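Local coordinates for protein amidase, hydantoinase/carbamoylase family (Burkholderia ambifaria, PDB 5TP4) that probably hydrolyses N-carbamoyl-L-amino acids as a dinuclear zinc amidase of the peptidase M20 family, at residues M27-L41 with L93-V105. Numbering follows the deposited sequence. Where two conformers were deposited one is given.
Sequences MARIGATPRGGVRRL and LDTQPEGGRFDGV. With EDO (1,2-ethanediol), chain C; EDO (1,2-ethanediol), chain V.
Val38 and Gly99 pair their backbones across two loops in an isolated antiparallel bridge, a hydrogen-bonded pair that illustrates how two loops of an M20-type zinc amidase can be joined outside its central sheet, one of them carrying a predicted zinc ligand. The Val38 N to Gly99 O bond measures 2.9 Å, and Gly99 N returns to Val38 O. Beside the bridge, Val38 CG1 packs on Thr95 CG2.

Thr95 continues the join. Thr95 OG1 accepts a nearly straight bond from Arg40 N (2.7 Å) and donates to Gln96 O, so the buried hydroxyl is held twice, while Thr95 N reaches Arg40 O from above the carbonyl plane. The Arg40 side chain bends at chi3 (-57°) and brings NH2 to a lone pair of Leu93 O at 3.0 Å; NH1 points in the guanidinium plane at Ile30 O, and Met27 SD lies over the centre of one face. These contacts fix the rotation of a buried cation that links Leu93 O of the loop 93-105 to Ile30 O in the turn that follows helix 17-28.

Toward the other end, Glu98 folds back at chi2 (65°). Through its syn lone pair, Glu98 OE2 accepts from Thr33 OG1 at 2.7 Å, and Thr33 OG1 in turn receives Gly37 N. Glu98 OE1 faces Arg35 NH1 at 3.2 Å but stands off the plane of the Arg35 guanidinium, so this salt bridge is electrostatic, with no N-H aimed at the oxygen.

Farther out, the loop 93-105 joins strand 87-91 to helix 105-121 and carries Asp103, predicted to bridge both zinc ions; Asp94 bonds the backbone amides of Glu137 and Glu138, and Gln96 NE2 bonds Glu138. Between the two segments, one water accepts from Arg35 N and donates to Glu98 OE1, each at 2.9 Å from the water oxygen.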
loop_
_atom_site.group_PDB
_atom_site.type_symbol
_atom_site.label_atom_id
_atom_site.label_comp_id
_atom_site.label_asym_id
_atom_site.label_seq_id
_atom_site.Cartn_x
_atom_site.Cartn_y
_atom_site.Cartn_z
ATOM N N MET B 27 26.054 -21.896 -21.515
ATOM C CA MET B 27 26.290 -21.024 -20.366
ATOM C C MET B 27 25.072 -21.008 -19.452
ATOM O O MET B 27 25.209 -20.982 -18.223
ATOM C CB MET B 27 26.655 -19.611 -20.828
ATOM C CG MET B 27 27.002 -18.639 -19.701
ATOM S SD MET B 27 28.437 -19.132 -18.706
ATOM C CE MET B 27 29.794 -18.724 -19.839
ATOM N N ALA B 28 23.870 -21.092 -20.027
ATOM C CA ALA B 28 22.675 -21.110 -19.196
ATOM C C ALA B 28 22.573 -22.355 -18.321
ATOM O O ALA B 28 21.783 -22.360 -17.368
ATOM C CB ALA B 28 21.439 -20.969 -20.073
ATOM N N ARG B 29 23.344 -23.416 -18.607
ATOM C CA ARG B 29 23.364 -24.558 -17.696
ATOM C C ARG B 29 24.001 -24.213 -16.364
ATOM O O ARG B 29 23.715 -24.875 -15.361
ATOM C CB ARG B 29 24.155 -25.731 -18.278
ATOM C CG ARG B 29 23.761 -26.222 -19.648
ATOM C CD ARG B 29 22.375 -26.704 -19.712
ATOM N NE ARG B 29 22.204 -27.467 -20.945
ATOM C CZ ARG B 29 21.102 -28.143 -21.243
ATOM N NH1 ARG B 29 20.081 -28.142 -20.389
ATOM N NH2 ARG B 29 21.026 -28.819 -22.387
ATOM N N ILE B 30 24.911 -23.242 -16.356
ATOM C CA ILE B 30 25.759 -22.960 -15.195
ATOM C C ILE B 30 24.927 -22.101 -14.253
ATOM O O ILE B 30 24.663 -20.939 -14.546
ATOM C CB ILE B 30 27.056 -22.242 -15.601
ATOM C CG1 ILE B 30 27.763 -23.011 -16.725
ATOM C CG2 ILE B 30 28.005 -22.067 -14.382
ATOM C CD1 ILE B 30 28.104 -24.432 -16.352
ATOM N N GLY B 31 24.482 -22.674 -13.148
ATOM C CA GLY B 31 23.562 -21.966 -12.295
ATOM C C GLY B 31 22.100 -22.120 -12.649
ATOM O O GLY B 31 21.274 -21.422 -12.057
ATOM N N ALA B 32 21.747 -23.013 -13.583
ATOM C CA ALA B 32 20.342 -23.214 -13.940
ATOM C C ALA B 32 19.490 -23.403 -12.694
ATOM O O ALA B 32 19.852 -24.164 -11.795
ATOM C CB ALA B 32 20.178 -24.441 -14.858
ATOM N N THR B 33 18.355 -22.710 -12.647
ATOM C CA THR B 33 17.388 -22.745 -11.553
ATOM C C THR B 33 16.223 -23.660 -11.904
ATOM O O THR B 33 15.948 -23.900 -13.085
ATOM C CB THR B 33 16.825 -21.344 -11.268
ATOM O OG1 THR B 33 16.001 -20.937 -12.375
ATOM C CG2 THR B 33 17.937 -20.303 -11.036
ATOM N N PRO B 34 15.485 -24.154 -10.896
ATOM C CA PRO B 34 14.326 -25.028 -11.178
ATOM C C PRO B 34 13.296 -24.439 -12.125
ATOM O O PRO B 34 12.631 -25.197 -12.846
ATOM C CB PRO B 34 13.731 -25.265 -9.784
ATOM C CG PRO B 34 14.892 -25.125 -8.846
ATOM C CD PRO B 34 15.752 -24.047 -9.448
ATOM N N ARG B 35 13.121 -23.120 -12.145
ATOM C CA ARG B 35 12.144 -22.493 -13.023
ATOM C C ARG B 35 12.660 -22.293 -14.439
ATOM O O ARG B 35 11.918 -21.779 -15.284
ATOM C CB ARG B 35 11.693 -21.148 -12.440
ATOM C CG ARG B 35 10.857 -21.280 -11.160
ATOM C CD ARG B 35 10.090 -19.997 -10.838
ATOM N NE ARG B 35 10.944 -18.903 -10.369
ATOM C CZ ARG B 35 11.107 -18.573 -9.088
ATOM N NH1 ARG B 35 11.901 -17.560 -8.753
ATOM N NH2 ARG B 35 10.479 -19.261 -8.137
ATOM N N GLY B 36 13.898 -22.679 -14.723
ATOM C CA GLY B 36 14.430 -22.545 -16.055
ATOM C C GLY B 36 15.219 -21.281 -16.284
ATOM O O GLY B 36 15.529 -20.964 -17.439
ATOM N N GLY B 37 15.546 -20.552 -15.219
ATOM C CA GLY B 37 16.376 -19.371 -15.284
ATOM C C GLY B 37 17.792 -19.675 -14.849
ATOM O O GLY B 37 18.258 -20.818 -14.898
ATOM N N VAL B 38 18.492 -18.634 -14.420
ATOM C CA VAL B 38 19.917 -18.727 -14.143
ATOM C C VAL B 38 20.191 -17.960 -12.862
ATOM O O VAL B 38 19.748 -16.816 -12.709
ATOM C CB VAL B 38 20.761 -18.165 -15.303
ATOM C CG1 VAL B 38 22.261 -18.127 -14.951
ATOM C CG2 VAL B 38 20.526 -18.970 -16.589
ATOM N N ARG B 39 20.919 -18.586 -11.945
ATOM C CA ARG B 39 21.396 -17.916 -10.739
ATOM C C ARG B 39 22.913 -18.024 -10.701
ATOM O O ARG B 39 23.450 -19.075 -10.333
ATOM C CB ARG B 39 20.782 -18.554 -9.497
ATOM C CG ARG B 39 21.104 -17.829 -8.201
ATOM C CD ARG B 39 20.575 -18.640 -7.038
ATOM N NE ARG B 39 20.839 -17.999 -5.755
ATOM C CZ ARG B 39 19.923 -17.351 -5.036
ATOM N NH1 ARG B 39 18.668 -17.272 -5.467
ATOM N NH2 ARG B 39 20.260 -16.792 -3.878
ATOM N N ARG B 40 23.595 -16.935 -11.078
ATOM C CA ARG B 40 25.034 -16.781 -10.890
ATOM C C ARG B 40 25.228 -15.427 -10.199
ATOM O O ARG B 40 25.660 -14.447 -10.810
ATOM C CB ARG B 40 25.810 -16.890 -12.206
ATOM C CG ARG B 40 25.717 -18.261 -12.888
ATOM C CD ARG B 40 26.734 -18.384 -14.061
ATOM N NE ARG B 40 26.590 -17.340 -15.089
ATOM C CZ ARG B 40 25.844 -17.457 -16.190
ATOM N NH1 ARG B 40 25.154 -18.565 -16.430
ATOM N NH2 ARG B 40 25.768 -16.446 -17.052
ATOM N N LEU B 41 24.924 -15.380 -8.903
ATOM C CA LEU B 41 25.165 -14.157 -8.140
ATOM C C LEU B 41 26.654 -13.835 -8.104
ATOM O O LEU B 41 27.500 -14.722 -7.953
ATOM C CB LEU B 41 24.602 -14.316 -6.718
ATOM C CG LEU B 41 23.079 -14.160 -6.664
ATOM C CD1 LEU B 41 22.507 -14.701 -5.364
ATOM C CD2 LEU B 41 22.728 -12.702 -6.822
ATOM N N LEU B 93 28.270 -11.418 -16.888
ATOM C CA LEU B 93 27.859 -12.807 -16.718
ATOM C C LEU B 93 27.082 -13.027 -15.433
ATOM O O LEU B 93 26.382 -14.035 -15.326
ATOM C CB LEU B 93 29.077 -13.728 -16.740
ATOM C CG LEU B 93 29.739 -13.831 -18.125
ATOM C CD1 LEU B 93 31.084 -14.549 -18.003
ATOM C CD2 LEU B 93 28.823 -14.546 -19.134
ATOM N N ASP B 94 27.152 -12.103 -14.472
ATOM C CA ASP B 94 26.415 -12.320 -13.235
ATOM C C ASP B 94 24.919 -12.026 -13.422
ATOM O O ASP B 94 24.493 -11.391 -14.396
ATOM C CB ASP B 94 27.009 -11.478 -12.088
ATOM C CG ASP B 94 26.733 -9.977 -12.223
ATOM O OD1 ASP B 94 27.217 -9.347 -13.198
ATOM O OD2 ASP B 94 26.061 -9.418 -11.314
ATOM N N THR B 95 24.110 -12.515 -12.475
ATOM C CA THR B 95 22.655 -12.470 -12.619
ATOM C C THR B 95 22.002 -11.968 -11.344
ATOM O O THR B 95 22.620 -11.894 -10.275
ATOM C CB THR B 95 22.061 -13.859 -12.926
ATOM O OG1 THR B 95 22.206 -14.702 -11.764
ATOM C CG2 THR B 95 22.785 -14.518 -14.114
ATOM N N GLN B 96 20.708 -11.695 -11.470
ATOM C CA GLN B 96 19.814 -11.563 -10.330
ATOM C C GLN B 96 19.640 -12.924 -9.650
ATOM O O GLN B 96 20.061 -13.954 -10.189
ATOM C CB GLN B 96 18.468 -11.018 -10.799
ATOM C CG GLN B 96 18.534 -9.570 -11.216
ATOM C CD GLN B 96 18.604 -8.643 -10.021
ATOM O OE1 GLN B 96 17.964 -8.889 -8.991
ATOM N NE2 GLN B 96 19.399 -7.583 -10.136
ATOM N N PRO B 97 19.007 -12.963 -8.463
ATOM C CA PRO B 97 18.695 -14.261 -7.843
ATOM C C PRO B 97 17.963 -15.229 -8.752
ATOM O O PRO B 97 18.201 -16.444 -8.693
ATOM C CB PRO B 97 17.827 -13.859 -6.643
ATOM C CG PRO B 97 18.376 -12.550 -6.248
ATOM C CD PRO B 97 18.725 -11.847 -7.542
ATOM N N GLU B 98 17.047 -14.724 -9.564
ATOM C CA GLU B 98 16.330 -15.517 -10.557
ATOM C C GLU B 98 16.495 -14.794 -11.892
ATOM O O GLU B 98 15.608 -14.062 -12.331
ATOM C CB GLU B 98 14.875 -15.683 -10.157
ATOM C CG GLU B 98 14.071 -16.555 -11.099
ATOM C CD GLU B 98 14.536 -18.002 -11.115
ATOM O OE1 GLU B 98 14.664 -18.616 -10.030
ATOM O OE2 GLU B 98 14.774 -18.517 -12.227
ATOM N N GLY B 99 17.647 -15.006 -12.542
ATOM C CA GLY B 99 17.963 -14.269 -13.750
ATOM C C GLY B 99 17.480 -14.977 -15.009
ATOM O O GLY B 99 17.170 -16.170 -15.014
ATOM N N GLY B 100 17.371 -14.208 -16.091
ATOM C CA GLY B 100 17.062 -14.805 -17.369
ATOM C C GLY B 100 18.308 -15.353 -18.063
ATOM O O GLY B 100 19.444 -15.117 -17.662
ATOM N N ARG B 101 18.053 -16.122 -19.117
ATOM C CA ARG B 101 19.118 -16.774 -19.866
ATOM C C ARG B 101 19.783 -15.863 -20.885
ATOM O O ARG B 101 20.732 -16.297 -21.546
ATOM C CB ARG B 101 18.552 -18.025 -20.553
ATOM C CG ARG B 101 18.099 -19.086 -19.549
ATOM C CD ARG B 101 17.621 -20.378 -20.225
ATOM N NE ARG B 101 16.740 -20.087 -21.354
ATOM C CZ ARG B 101 15.444 -19.819 -21.244
ATOM N NH1 ARG B 101 14.863 -19.804 -20.050
ATOM N NH2 ARG B 101 14.726 -19.569 -22.329
ATOM N N PHE B 102 19.307 -14.615 -21.043
ATOM C CA PHE B 102 19.909 -13.706 -22.013
ATOM C C PHE B 102 20.432 -12.409 -21.417
ATOM O O PHE B 102 21.345 -11.827 -21.990
ATOM C CB PHE B 102 18.901 -13.367 -23.121
ATOM C CG PHE B 102 18.454 -14.573 -23.887
ATOM C CD1 PHE B 102 17.425 -15.362 -23.412
ATOM C CD2 PHE B 102 19.114 -14.945 -25.037
ATOM C CE1 PHE B 102 17.038 -16.490 -24.096
ATOM C CE2 PHE B 102 18.724 -16.059 -25.732
ATOM C CZ PHE B 102 17.690 -16.838 -25.261
ATOM N N ASP B 103 19.869 -11.941 -20.300
ATOM C CA ASP B 103 20.317 -10.697 -19.671
ATOM C C ASP B 103 21.804 -10.766 -19.367
ATOM O O ASP B 103 22.247 -11.642 -18.609
ATOM C CB ASP B 103 19.574 -10.470 -18.353
ATOM C CG ASP B 103 18.202 -9.899 -18.525
ATOM O OD1 ASP B 103 17.976 -9.133 -19.480
ATOM O OD2 ASP B 103 17.350 -10.188 -17.657
ATOM N N GLY B 104 22.564 -9.807 -19.888
ATOM C CA GLY B 104 24.009 -9.739 -19.639
ATOM C C GLY B 104 24.832 -10.727 -20.421
ATOM O O GLY B 104 25.791 -10.353 -21.103
ATOM N N VAL B 105 24.477 -12.004 -20.341
ATOM C CA VAL B 105 25.282 -13.034 -20.969
ATOM C C VAL B 105 25.270 -12.891 -22.481
ATOM O O VAL B 105 26.278 -13.184 -23.135
ATOM C CB VAL B 105 24.793 -14.422 -20.523
ATOM C CG1 VAL B 105 23.312 -14.590 -20.870
ATOM C CG2 VAL B 105 25.660 -15.539 -21.142
HETATM C C1 EDO C . 26.519 -25.361 -11.900
HETATM O O1 EDO C . 26.674 -25.737 -10.524
HETATM C C2 EDO C . 25.199 -25.911 -12.433
HETATM O O2 EDO C . 24.158 -25.420 -11.593
HETATM C C1 EDO V . 19.545 -19.728 -24.270
HETATM O O1 EDO V . 18.371 -20.454 -23.881
HETATM C C2 EDO V . 19.706 -19.773 -25.789
HETATM O O2 EDO V . 20.228 -21.047 -26.186
HETATM O O HOH W 1 13.763 -21.364 -9.903
#